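Local coordinates for Mgp-operon protein 3 (Mycoplasma pneumoniae, PDB 6RJ1) that probably serves, as the surface protein P40/P90, in adhesion of this human pathogen to host cells together with the adhesin P1, at residues Ala3-Leu8 against Pro122-Val127; Pro19-Leu24 against Leu933-Glu938; Ser761-Gln766 against Ala772-Asn777; Val802-Gly807 against Val846-Leu851. All blocks are in the same frame, centred on the assembly; numbering follows the deposited sequence.

Contact 1. Residues Ala3-Leu8 against Pro122-Val127; sequences ANTYLL and PRATWV
Leu7 and Trp126 make the more closely packed half of this surface contact. One methyl of the leucine, CD2, comes to 4.2 Å from NE1 of the indole, approaching the pyrrole end of the ring obliquely. The indole is turned there by its torsions: CG lies anti to the carbonyl carbon (chi1 -62°), and the ring stands nearly square to the plane of CA, CB and CG (chi2 93°). It also packs on Phe118 and Ala120 of strand 114-121, while Leu7 rests on Leu14 and Pro16 of strand 13-17. Toward the chain start the two segments meet more loosely, at the protein surface. There the partly exposed Thr5 and Ala124 bring CG2 and CB, one methyl against another, to 4.4 Å. Arg123 and Ala124, both with positive phi, form the bend of the hairpin joining strands 114-121 and 125-135, a bend tied within itself by Thr125 OG1, which donates to Pro122 O at 2.7 Å. The contact thus lays the edge strand 6-10 of a small antiparallel sheet beside the hairpin of a larger mixed one. No hydrogen bond crosses it, so the two segments meet by van der Waals contact alone, a weakly directional interaction.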
loop_
_atom_site.group_PDB
_atom_site.type_symbol
_atom_site.label_atom_id
_atom_site.label_comp_id
_atom_site.label_asym_id
_atom_site.label_seq_id
_atom_site.Cartn_x
_atom_site.Cartn_y
_atom_site.Cartn_z
ATOM N N ALA A 3 14.457 14.964 -34.782
ATOM C CA ALA A 3 13.285 15.796 -34.516
ATOM C C ALA A 3 12.556 15.362 -33.237
ATOM O O ALA A 3 11.815 16.165 -32.661
ATOM C CB ALA A 3 12.342 15.771 -35.714
ATOM N N ASN A 4 12.800 14.118 -32.772
ATOM C CA ASN A 4 12.203 13.597 -31.549
ATOM C C ASN A 4 12.797 14.296 -30.293
ATOM O O ASN A 4 13.912 14.827 -30.347
ATOM C CB ASN A 4 12.270 12.044 -31.509
ATOM C CG ASN A 4 13.391 11.359 -30.738
ATOM O OD1 ASN A 4 14.489 11.891 -30.520
ATOM N ND2 ASN A 4 13.136 10.121 -30.331
ATOM N N THR A 5 12.020 14.338 -29.192
ATOM C CA THR A 5 12.400 14.976 -27.928
ATOM C C THR A 5 12.022 14.079 -26.769
ATOM O O THR A 5 11.055 13.327 -26.870
ATOM C CB THR A 5 11.734 16.358 -27.779
ATOM O OG1 THR A 5 10.331 16.235 -28.018
ATOM C CG2 THR A 5 12.355 17.428 -28.690
ATOM N N TYR A 6 12.790 14.159 -25.667
ATOM C CA TYR A 6 12.568 13.390 -24.436
ATOM C C TYR A 6 12.278 14.375 -23.315
ATOM O O TYR A 6 13.051 15.309 -23.115
ATOM C CB TYR A 6 13.799 12.527 -24.069
ATOM C CG TYR A 6 14.296 11.631 -25.181
ATOM C CD1 TYR A 6 13.792 10.343 -25.346
ATOM C CD2 TYR A 6 15.276 12.068 -26.072
ATOM C CE1 TYR A 6 14.238 9.519 -26.382
ATOM C CE2 TYR A 6 15.730 11.253 -27.112
ATOM C CZ TYR A 6 15.208 9.977 -27.260
ATOM O OH TYR A 6 15.648 9.168 -28.278
ATOM N N LEU A 7 11.165 14.188 -22.600
ATOM C CA LEU A 7 10.771 15.081 -21.516
ATOM C C LEU A 7 11.380 14.645 -20.195
ATOM O O LEU A 7 11.218 13.485 -19.804
ATOM C CB LEU A 7 9.236 15.126 -21.428
ATOM C CG LEU A 7 8.539 16.487 -21.395
ATOM C CD1 LEU A 7 9.088 17.429 -22.437
ATOM C CD2 LEU A 7 7.058 16.322 -21.632
ATOM N N LEU A 8 12.093 15.563 -19.515
ATOM C CA LEU A 8 12.706 15.291 -18.217
ATOM C C LEU A 8 12.205 16.262 -17.160
ATOM O O LEU A 8 12.084 17.455 -17.431
ATOM C CB LEU A 8 14.249 15.283 -18.265
ATOM C CG LEU A 8 14.984 14.116 -18.977
ATOM C CD1 LEU A 8 16.482 14.271 -18.846
ATOM C CD2 LEU A 8 14.608 12.748 -18.414
ATOM N N PRO A 122 3.939 24.796 -31.211
ATOM C CA PRO A 122 5.204 24.713 -31.976
ATOM C C PRO A 122 6.488 24.901 -31.161
ATOM O O PRO A 122 6.435 25.398 -30.034
ATOM C CB PRO A 122 5.045 25.788 -33.058
ATOM C CG PRO A 122 3.996 26.702 -32.545
ATOM C CD PRO A 122 3.055 25.836 -31.772
ATOM N N ARG A 123 7.638 24.472 -31.736
ATOM C CA ARG A 123 8.980 24.526 -31.136
ATOM C C ARG A 123 9.082 23.678 -29.840
ATOM O O ARG A 123 9.856 24.005 -28.934
ATOM C CB ARG A 123 9.457 25.985 -30.937
ATOM C CG ARG A 123 9.767 26.708 -32.245
ATOM C CD ARG A 123 10.332 28.091 -32.006
ATOM N NE ARG A 123 11.140 28.546 -33.140
ATOM C CZ ARG A 123 12.468 28.646 -33.130
ATOM N NH1 ARG A 123 13.115 29.059 -34.212
ATOM N NH2 ARG A 123 13.157 28.344 -32.035
ATOM N N ALA A 124 8.319 22.561 -29.796
ATOM C CA ALA A 124 8.207 21.610 -28.679
ATOM C C ALA A 124 7.834 22.296 -27.357
ATOM O O ALA A 124 8.505 22.133 -26.332
ATOM C CB ALA A 124 9.467 20.757 -28.541
ATOM N N THR A 125 6.758 23.094 -27.406
ATOM C CA THR A 125 6.238 23.834 -26.256
ATOM C C THR A 125 4.834 23.344 -25.917
ATOM O O THR A 125 4.229 22.615 -26.707
ATOM C CB THR A 125 6.297 25.355 -26.487
ATOM O OG1 THR A 125 5.456 25.696 -27.578
ATOM C CG2 THR A 125 7.712 25.872 -26.728
ATOM N N TRP A 126 4.330 23.732 -24.734
ATOM C CA TRP A 126 3.012 23.327 -24.245
ATOM C C TRP A 126 2.183 24.520 -23.822
ATOM O O TRP A 126 2.685 25.422 -23.153
ATOM C CB TRP A 126 3.149 22.333 -23.087
ATOM C CG TRP A 126 3.837 21.064 -23.479
ATOM C CD1 TRP A 126 5.167 20.786 -23.375
ATOM C CD2 TRP A 126 3.233 19.916 -24.085
ATOM N NE1 TRP A 126 5.428 19.530 -23.865
ATOM C CE2 TRP A 126 4.257 18.969 -24.301
ATOM C CE3 TRP A 126 1.917 19.583 -24.446
ATOM C CZ2 TRP A 126 4.007 17.714 -24.869
ATOM C CZ3 TRP A 126 1.673 18.347 -25.024
ATOM C CH2 TRP A 126 2.707 17.422 -25.218
ATOM N N VAL A 127 0.902 24.508 -24.208
ATOM C CA VAL A 127 -0.086 25.540 -23.887
ATOM C C VAL A 127 -1.058 24.931 -22.877
ATOM O O VAL A 127 -1.456 23.778 -23.050
ATOM C CB VAL A 127 -0.795 26.039 -25.185
ATOM C CG1 VAL A 127 -2.022 26.891 -24.881
ATOM C CG2 VAL A 127 0.174 26.814 -26.063
#

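Contact 2. Residues Pro19-Leu24 against Leu933-Glu938; sequences PFTTPL and LPLSDE
Leu935 leans over the turn at Pro19-Thr21. Its CB points along the flank of the facing segment and meets none of its atoms closely. CG, anti to the carbonyl carbon (chi1 -61°), carries the chain round so that the branches end nearer than the start suggested. CD1 comes to 4.4 Å from Thr21 CG2. CD2 makes the nearer approach, lying 3.4 Å from Pro19 O and 4.4 Å from Pro19 CB, so it touches both the carbonyl and the ring of the proline; it also lies 4.1 Å from Thr21 CG2. Leu933, two residues earlier, packs its CD1 on the backbone of Thr21, 3.7 Å from the CA. The two leucines flank Pro934, the centre of an inverse gamma turn whose bond from Leu935 N to Leu933 O is weak, and this tight bend lets residues two apart face the same partner. Thr21 itself has a positive phi, and its hydroxyl turns away from the leucines: OG1 donates to Phe20 O, well off to the side of that carbonyl (C=O...donor angle 105°), leaving the methyl for the apolar face. Segments with 908 residues between them are thereby joined, consistent with the closing of a propeller ring by its two termini. Thr21 also packs on Ala941 and Ile943 of strand 939-945 and on Val953 of strand 952-959, and Leu935 on Ala941 and Ile955, while Tyr17 of strand 13-17 packs on Leu933.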
loop_
_atom_site.group_PDB
_atom_site.type_symbol
_atom_site.label_atom_id
_atom_site.label_comp_id
_atom_site.label_asym_id
_atom_site.label_seq_id
_atom_site.Cartn_x
_atom_site.Cartn_y
_atom_site.Cartn_z
ATOM N N PRO A 19 18.093 14.427 -28.981
ATOM C CA PRO A 19 19.019 13.282 -28.971
ATOM C C PRO A 19 20.505 13.705 -29.059
ATOM O O PRO A 19 21.380 12.855 -29.180
ATOM C CB PRO A 19 18.539 12.435 -30.152
ATOM C CG PRO A 19 17.960 13.407 -31.091
ATOM C CD PRO A 19 17.341 14.487 -30.254
ATOM N N PHE A 20 20.785 15.024 -28.962
ATOM C CA PHE A 20 22.121 15.606 -28.879
ATOM C C PHE A 20 22.490 15.769 -27.393
ATOM O O PHE A 20 23.572 16.265 -27.086
ATOM C CB PHE A 20 22.153 16.983 -29.543
ATOM C CG PHE A 20 22.397 17.009 -31.026
ATOM C CD1 PHE A 20 23.457 16.305 -31.587
ATOM C CD2 PHE A 20 21.626 17.809 -31.854
ATOM C CE1 PHE A 20 23.701 16.357 -32.959
ATOM C CE2 PHE A 20 21.878 17.877 -33.224
ATOM C CZ PHE A 20 22.921 17.160 -33.769
ATOM N N THR A 21 21.559 15.373 -26.481
ATOM C CA THR A 21 21.608 15.379 -24.998
ATOM C C THR A 21 21.440 16.798 -24.394
ATOM O O THR A 21 21.583 16.965 -23.177
ATOM C CB THR A 21 22.853 14.633 -24.420
ATOM O OG1 THR A 21 24.028 15.427 -24.557
ATOM C CG2 THR A 21 23.077 13.261 -25.048
ATOM N N THR A 22 21.097 17.798 -25.228
ATOM C CA THR A 22 20.926 19.176 -24.765
ATOM C C THR A 22 19.455 19.596 -24.710
ATOM O O THR A 22 18.684 19.220 -25.601
ATOM C CB THR A 22 21.711 20.146 -25.643
ATOM O OG1 THR A 22 21.273 19.996 -26.989
ATOM C CG2 THR A 22 23.214 19.953 -25.538
ATOM N N PRO A 23 19.054 20.424 -23.711
ATOM C CA PRO A 23 17.659 20.892 -23.674
ATOM C C PRO A 23 17.336 21.831 -24.835
ATOM O O PRO A 23 18.156 22.679 -25.204
ATOM C CB PRO A 23 17.554 21.594 -22.321
ATOM C CG PRO A 23 18.934 21.994 -21.986
ATOM C CD PRO A 23 19.837 20.970 -22.581
ATOM N N LEU A 24 16.157 21.645 -25.440
ATOM C CA LEU A 24 15.689 22.432 -26.575
ATOM C C LEU A 24 15.265 23.831 -26.135
ATOM O O LEU A 24 15.545 24.796 -26.846
ATOM C CB LEU A 24 14.556 21.680 -27.298
ATOM C CG LEU A 24 14.122 22.161 -28.688
ATOM C CD1 LEU A 24 15.313 22.324 -29.654
ATOM C CD2 LEU A 24 13.098 21.213 -29.268
ATOM N N LEU A 933 18.399 9.462 -21.119
ATOM C CA LEU A 933 17.794 9.551 -22.449
ATOM C C LEU A 933 18.060 8.287 -23.257
ATOM O O LEU A 933 19.229 7.995 -23.521
ATOM C CB LEU A 933 18.332 10.758 -23.246
ATOM C CG LEU A 933 18.354 12.136 -22.593
ATOM C CD1 LEU A 933 19.025 13.129 -23.502
ATOM C CD2 LEU A 933 16.958 12.632 -22.258
ATOM N N PRO A 934 17.020 7.539 -23.704
ATOM C CA PRO A 934 17.283 6.372 -24.562
ATOM C C PRO A 934 17.536 6.849 -25.995
ATOM O O PRO A 934 16.605 6.968 -26.796
ATOM C CB PRO A 934 16.019 5.512 -24.422
ATOM C CG PRO A 934 14.987 6.399 -23.858
ATOM C CD PRO A 934 15.573 7.741 -23.512
ATOM N N LEU A 935 18.810 7.183 -26.288
ATOM C CA LEU A 935 19.270 7.703 -27.578
ATOM C C LEU A 935 18.980 6.776 -28.758
ATOM O O LEU A 935 18.763 7.254 -29.874
ATOM C CB LEU A 935 20.770 8.031 -27.535
ATOM C CG LEU A 935 21.243 9.080 -26.535
ATOM C CD1 LEU A 935 22.757 9.105 -26.490
ATOM C CD2 LEU A 935 20.714 10.466 -26.881
ATOM N N SER A 936 19.013 5.455 -28.508
ATOM C CA SER A 936 18.746 4.386 -29.472
ATOM C C SER A 936 18.619 3.046 -28.742
ATOM O O SER A 936 18.762 2.985 -27.513
ATOM C CB SER A 936 19.841 4.316 -30.542
ATOM O OG SER A 936 21.077 3.847 -30.027
ATOM N N ASP A 937 18.363 1.972 -29.509
ATOM C CA ASP A 937 18.263 0.605 -29.005
ATOM C C ASP A 937 19.615 0.162 -28.429
ATOM O O ASP A 937 19.654 -0.631 -27.481
ATOM C CB ASP A 937 17.821 -0.346 -30.141
ATOM C CG ASP A 937 18.735 -0.388 -31.365
ATOM O OD1 ASP A 937 19.030 0.695 -31.929
ATOM O OD2 ASP A 937 19.133 -1.503 -31.771
ATOM N N GLU A 938 20.715 0.707 -29.004
ATOM C CA GLU A 938 22.101 0.408 -28.652
ATOM C C GLU A 938 22.722 1.371 -27.637
ATOM O O GLU A 938 23.655 0.970 -26.951
ATOM C CB GLU A 938 22.984 0.363 -29.913
ATOM C CG GLU A 938 22.582 -0.679 -30.943
ATOM C CD GLU A 938 23.681 -1.151 -31.879
ATOM O OE1 GLU A 938 24.523 -0.320 -32.297
ATOM O OE2 GLU A 938 23.691 -2.361 -32.204
#

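Contact 3. Residues Ser761-Gln766 against Ala772-Asn777; sequences STLESQ and ANSLLN
Ser765 holds its hydroxyl over one face of the flat peptide group between Asn773 and Ser774, with OG 3.8 Å from Asn773 C and almost straight above it. The edges of the same peptide are engaged by others: Asn773 O accepts from Arg806, and Ser774 N donates to Asn176 OD1. A second flat group, the Asn773 carboxamide, builds an Asx turn, extended into an Asx motif. Its OD1 takes Leu776 N at 2.8 Å, almost in line with the C=O bond, and Leu775 N at 3.0 Å, from a donor 19° off the plane of the amide; two bonds on one oxygen hold the amide in place and bend the chain. Both segments belong to the long connection between strands 723-732 and 779-786, in a protein whose adhesin family is grouped with the beta-propellers. Between the segments the side chains of Ser765 and Ser774 lie alongside each other, CB of the first 3.6 Å from OG of the second, and the latter hydroxyl is bonded to Ser740 OG. Leu763 closes the buried end beside helix 666-673. Its CG runs anti to the backbone N (chi1 -164°), which lets CD2 reach Ser774 OG at 3.7 Å and the CD2 methyl of Leu775 at 4.3 Å.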
loop_
_atom_site.group_PDB
_atom_site.type_symbol
_atom_site.label_atom_id
_atom_site.label_comp_id
_atom_site.label_asym_id
_atom_site.label_seq_id
_atom_site.Cartn_x
_atom_site.Cartn_y
_atom_site.Cartn_z
ATOM N N SER A 761 9.482 -7.878 18.371
ATOM C CA SER A 761 10.433 -7.077 19.133
ATOM C C SER A 761 11.845 -7.666 19.164
ATOM O O SER A 761 12.798 -6.895 19.246
ATOM C CB SER A 761 9.913 -6.802 20.540
ATOM O OG SER A 761 9.606 -8.006 21.222
ATOM N N THR A 762 11.991 -9.009 19.064
ATOM C CA THR A 762 13.317 -9.659 19.093
ATOM C C THR A 762 13.893 -9.907 17.680
ATOM O O THR A 762 15.081 -10.219 17.559
ATOM C CB THR A 762 13.319 -10.921 19.961
ATOM O OG1 THR A 762 12.467 -11.907 19.383
ATOM C CG2 THR A 762 12.914 -10.637 21.399
ATOM N N LEU A 763 13.063 -9.721 16.623
ATOM C CA LEU A 763 13.454 -9.862 15.218
ATOM C C LEU A 763 14.457 -8.762 14.858
ATOM O O LEU A 763 14.213 -7.580 15.134
ATOM C CB LEU A 763 12.221 -9.802 14.296
ATOM C CG LEU A 763 12.402 -10.302 12.855
ATOM C CD1 LEU A 763 12.435 -11.822 12.791
ATOM C CD2 LEU A 763 11.300 -9.778 11.961
ATOM N N GLU A 764 15.607 -9.182 14.289
ATOM C CA GLU A 764 16.737 -8.341 13.886
ATOM C C GLU A 764 16.731 -8.148 12.371
ATOM O O GLU A 764 16.784 -9.130 11.625
ATOM C CB GLU A 764 18.072 -8.991 14.309
ATOM C CG GLU A 764 18.283 -9.147 15.809
ATOM C CD GLU A 764 19.440 -10.049 16.212
ATOM O OE1 GLU A 764 19.284 -10.802 17.201
ATOM O OE2 GLU A 764 20.501 -10.012 15.544
ATOM N N SER A 765 16.702 -6.892 11.914
ATOM C CA SER A 765 16.720 -6.609 10.483
ATOM C C SER A 765 18.136 -6.522 9.938
ATOM O O SER A 765 18.984 -5.838 10.521
ATOM C CB SER A 765 15.964 -5.323 10.174
ATOM O OG SER A 765 16.171 -4.915 8.829
ATOM N N GLN A 766 18.375 -7.194 8.797
ATOM C CA GLN A 766 19.642 -7.145 8.065
ATOM C C GLN A 766 19.408 -6.638 6.622
ATOM O O GLN A 766 20.294 -6.734 5.766
ATOM C CB GLN A 766 20.420 -8.479 8.141
ATOM C CG GLN A 766 19.825 -9.631 7.333
ATOM C CD GLN A 766 20.572 -10.936 7.475
ATOM O OE1 GLN A 766 21.550 -11.063 8.223
ATOM N NE2 GLN A 766 20.104 -11.953 6.769
ATOM N N ALA A 772 14.462 0.183 7.878
ATOM C CA ALA A 772 15.035 -0.266 9.151
ATOM C C ALA A 772 14.336 -1.540 9.640
ATOM O O ALA A 772 14.900 -2.263 10.465
ATOM C CB ALA A 772 14.925 0.828 10.197
ATOM N N ASN A 773 13.112 -1.810 9.137
ATOM C CA ASN A 773 12.334 -3.002 9.468
ATOM C C ASN A 773 12.535 -4.091 8.403
ATOM O O ASN A 773 12.851 -3.776 7.254
ATOM C CB ASN A 773 10.842 -2.655 9.623
ATOM C CG ASN A 773 10.056 -2.696 8.336
ATOM O OD1 ASN A 773 9.507 -3.732 7.953
ATOM N ND2 ASN A 773 9.993 -1.579 7.631
ATOM N N SER A 774 12.313 -5.362 8.787
ATOM C CA SER A 774 12.399 -6.542 7.911
ATOM C C SER A 774 11.102 -7.342 8.055
ATOM O O SER A 774 11.097 -8.568 7.909
ATOM C CB SER A 774 13.597 -7.405 8.308
ATOM O OG SER A 774 13.454 -7.856 9.644
ATOM N N LEU A 775 10.004 -6.624 8.348
ATOM C CA LEU A 775 8.698 -7.169 8.665
ATOM C C LEU A 775 7.628 -6.839 7.639
ATOM O O LEU A 775 6.776 -7.687 7.356
ATOM C CB LEU A 775 8.289 -6.572 10.031
ATOM C CG LEU A 775 7.546 -7.394 11.106
ATOM C CD1 LEU A 775 6.277 -6.704 11.522
ATOM C CD2 LEU A 775 7.303 -8.833 10.718
ATOM N N LEU A 776 7.627 -5.596 7.132
ATOM C CA LEU A 776 6.587 -5.106 6.235
ATOM C C LEU A 776 6.996 -5.088 4.792
ATOM O O LEU A 776 8.080 -4.603 4.460
ATOM C CB LEU A 776 6.100 -3.706 6.667
ATOM C CG LEU A 776 5.879 -3.483 8.161
ATOM C CD1 LEU A 776 5.757 -2.024 8.474
ATOM C CD2 LEU A 776 4.681 -4.265 8.682
ATOM N N ASN A 777 6.119 -5.609 3.926
ATOM C CA ASN A 777 6.371 -5.604 2.496
ATOM C C ASN A 777 5.961 -4.269 1.882
ATOM O O ASN A 777 5.136 -3.549 2.438
ATOM C CB ASN A 777 5.736 -6.798 1.787
ATOM C CG ASN A 777 6.514 -7.237 0.568
ATOM O OD1 ASN A 777 7.435 -6.570 0.095
ATOM N ND2 ASN A 777 6.161 -8.374 0.020
#

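Contact 4. Residues Val802-Gly807 against Val846-Leu851; sequences VLLVRG and VDLTTL
Leu848 reaches the strand end at Val805-Arg806 through an extended side chain: CG is anti to the carbonyl carbon (chi1 -64°) and CD1 is anti to CA (chi2 174°), which pushes CD1 farthest forward. That methyl settles over a face of the peptide joining Val805 to Arg806, 3.5 Å from Val805 O and 3.9 Å from Arg806 N. The other branch meets Leu804, CD2 to CD2 at 4.2 Å, the two side chains crossing at about a right angle. Strand 799-805 belongs to one antiparallel sheet, and the loop bearing Leu848 leads into the first strand, 851-857, of the next; stacking of successive sheets of this kind is expected of a beta-propeller. The apolar layer continues from Leu804 onto Phe867 and Val893. The loop around Leu848 contains an Asx turn, in which Asp847 OD1 accepts Thr849 N at 3.1 Å and Thr849 OG1 at 2.7 Å, both from one face of the carboxylate. Asp847 O likewise takes two bonds, from Thr850 N and from Thr850 OG1, the latter at 2.7 Å. Of the Arg806 side chain, CG comes nearest the leucine, 4.3 Å from Leu848 CD1, while its guanidinium group turns to Asp769, with which NE forms a salt bridge.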
loop_
_atom_site.group_PDB
_atom_site.type_symbol
_atom_site.label_atom_id
_atom_site.label_comp_id
_atom_site.label_asym_id
_atom_site.label_seq_id
_atom_site.Cartn_x
_atom_site.Cartn_y
_atom_site.Cartn_z
ATOM N N VAL A 802 4.661 -5.046 -14.600
ATOM C CA VAL A 802 5.646 -5.465 -13.612
ATOM C C VAL A 802 5.740 -4.432 -12.509
ATOM O O VAL A 802 5.381 -3.271 -12.712
ATOM C CB VAL A 802 7.043 -5.881 -14.171
ATOM C CG1 VAL A 802 6.947 -7.008 -15.202
ATOM C CG2 VAL A 802 7.814 -4.690 -14.716
ATOM N N LEU A 803 6.200 -4.863 -11.340
ATOM C CA LEU A 803 6.417 -4.002 -10.178
ATOM C C LEU A 803 7.497 -4.591 -9.281
ATOM O O LEU A 803 7.729 -5.809 -9.278
ATOM C CB LEU A 803 5.120 -3.712 -9.387
ATOM C CG LEU A 803 4.518 -4.858 -8.588
ATOM C CD1 LEU A 803 4.116 -4.401 -7.210
ATOM C CD2 LEU A 803 3.375 -5.505 -9.332
ATOM N N LEU A 804 8.163 -3.716 -8.535
ATOM C CA LEU A 804 9.219 -4.105 -7.617
ATOM C C LEU A 804 8.668 -4.147 -6.206
ATOM O O LEU A 804 7.910 -3.255 -5.794
ATOM C CB LEU A 804 10.385 -3.105 -7.733
ATOM C CG LEU A 804 11.628 -3.529 -8.549
ATOM C CD1 LEU A 804 11.276 -4.218 -9.868
ATOM C CD2 LEU A 804 12.507 -2.343 -8.827
ATOM N N VAL A 805 8.996 -5.225 -5.492
ATOM C CA VAL A 805 8.636 -5.465 -4.088
ATOM C C VAL A 805 9.915 -5.784 -3.308
ATOM O O VAL A 805 10.976 -5.956 -3.918
ATOM C CB VAL A 805 7.535 -6.545 -3.883
ATOM C CG1 VAL A 805 6.187 -6.072 -4.419
ATOM C CG2 VAL A 805 7.934 -7.894 -4.477
ATOM N N ARG A 806 9.826 -5.874 -1.974
ATOM C CA ARG A 806 10.988 -6.208 -1.162
ATOM C C ARG A 806 11.424 -7.636 -1.459
ATOM O O ARG A 806 10.631 -8.576 -1.304
ATOM C CB ARG A 806 10.701 -6.026 0.328
ATOM C CG ARG A 806 10.316 -4.610 0.706
ATOM C CD ARG A 806 10.275 -4.440 2.205
ATOM N NE ARG A 806 11.616 -4.395 2.792
ATOM C CZ ARG A 806 11.862 -4.300 4.089
ATOM N NH1 ARG A 806 10.866 -4.275 4.962
ATOM N NH2 ARG A 806 13.110 -4.240 4.528
ATOM N N GLY A 807 12.651 -7.766 -1.965
ATOM C CA GLY A 807 13.253 -9.051 -2.287
ATOM C C GLY A 807 13.160 -9.551 -3.709
ATOM O O GLY A 807 13.877 -10.491 -4.062
ATOM N N VAL A 846 19.641 -1.837 -3.305
ATOM C CA VAL A 846 18.941 -0.678 -3.872
ATOM C C VAL A 846 17.797 -0.244 -2.946
ATOM O O VAL A 846 16.972 -1.074 -2.560
ATOM C CB VAL A 846 18.409 -0.993 -5.302
ATOM C CG1 VAL A 846 17.654 0.187 -5.902
ATOM C CG2 VAL A 846 19.533 -1.438 -6.234
ATOM N N ASP A 847 17.732 1.071 -2.638
ATOM C CA ASP A 847 16.678 1.691 -1.819
ATOM C C ASP A 847 15.417 1.790 -2.660
ATOM O O ASP A 847 15.358 2.600 -3.585
ATOM C CB ASP A 847 17.115 3.090 -1.354
ATOM C CG ASP A 847 16.335 3.656 -0.191
ATOM O OD1 ASP A 847 15.108 3.417 -0.122
ATOM O OD2 ASP A 847 16.947 4.341 0.652
ATOM N N LEU A 848 14.413 0.959 -2.351
ATOM C CA LEU A 848 13.161 0.929 -3.111
ATOM C C LEU A 848 12.278 2.179 -2.917
ATOM O O LEU A 848 11.375 2.408 -3.721
ATOM C CB LEU A 848 12.362 -0.359 -2.828
ATOM C CG LEU A 848 13.002 -1.678 -3.238
ATOM C CD1 LEU A 848 12.154 -2.863 -2.765
ATOM C CD2 LEU A 848 13.256 -1.749 -4.751
ATOM N N THR A 849 12.550 2.992 -1.874
ATOM C CA THR A 849 11.783 4.215 -1.598
ATOM C C THR A 849 12.262 5.381 -2.474
ATOM O O THR A 849 11.590 6.413 -2.528
ATOM C CB THR A 849 11.862 4.600 -0.100
ATOM O OG1 THR A 849 13.129 5.206 0.204
ATOM C CG2 THR A 849 11.592 3.437 0.834
ATOM N N THR A 850 13.432 5.230 -3.129
ATOM C CA THR A 850 14.056 6.287 -3.931
ATOM C C THR A 850 13.743 6.224 -5.434
ATOM O O THR A 850 14.372 6.953 -6.206
ATOM C CB THR A 850 15.564 6.318 -3.686
ATOM O OG1 THR A 850 16.144 5.092 -4.118
ATOM C CG2 THR A 850 15.923 6.617 -2.244
ATOM N N LEU A 851 12.770 5.386 -5.847
ATOM C CA LEU A 851 12.399 5.255 -7.253
ATOM C C LEU A 851 11.958 6.585 -7.840
ATOM O O LEU A 851 11.027 7.213 -7.331
ATOM C CB LEU A 851 11.332 4.167 -7.469
ATOM C CG LEU A 851 10.828 3.999 -8.912
ATOM C CD1 LEU A 851 11.763 3.143 -9.737
ATOM C CD2 LEU A 851 9.463 3.420 -8.927
#

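The four contacts fall into two touching pairs. Contacts 1 and 2, with centres 13 Å apart, share the region where the chain ends come together: Tyr6 OH probably hydrogen-bonds Pro934 O at 2.8 Å, and Tyr6 CB packs on Leu933 CD2. Their segments alternate along the chain. Contacts 3 and 4, 17 Å between centres, are joined by Arg806, whose NH2 and NH1 each lie 2.8 Å from a backbone oxygen, Asn773 O and Leu776 O respectively. Both are nested within the long loop that contact 2 closes. Between the pairs no atoms touch; contacts 1 and 4 approach nearest, about 13 Å between closest atoms, and contacts 1 and 3 lie 46 Å apart between centres.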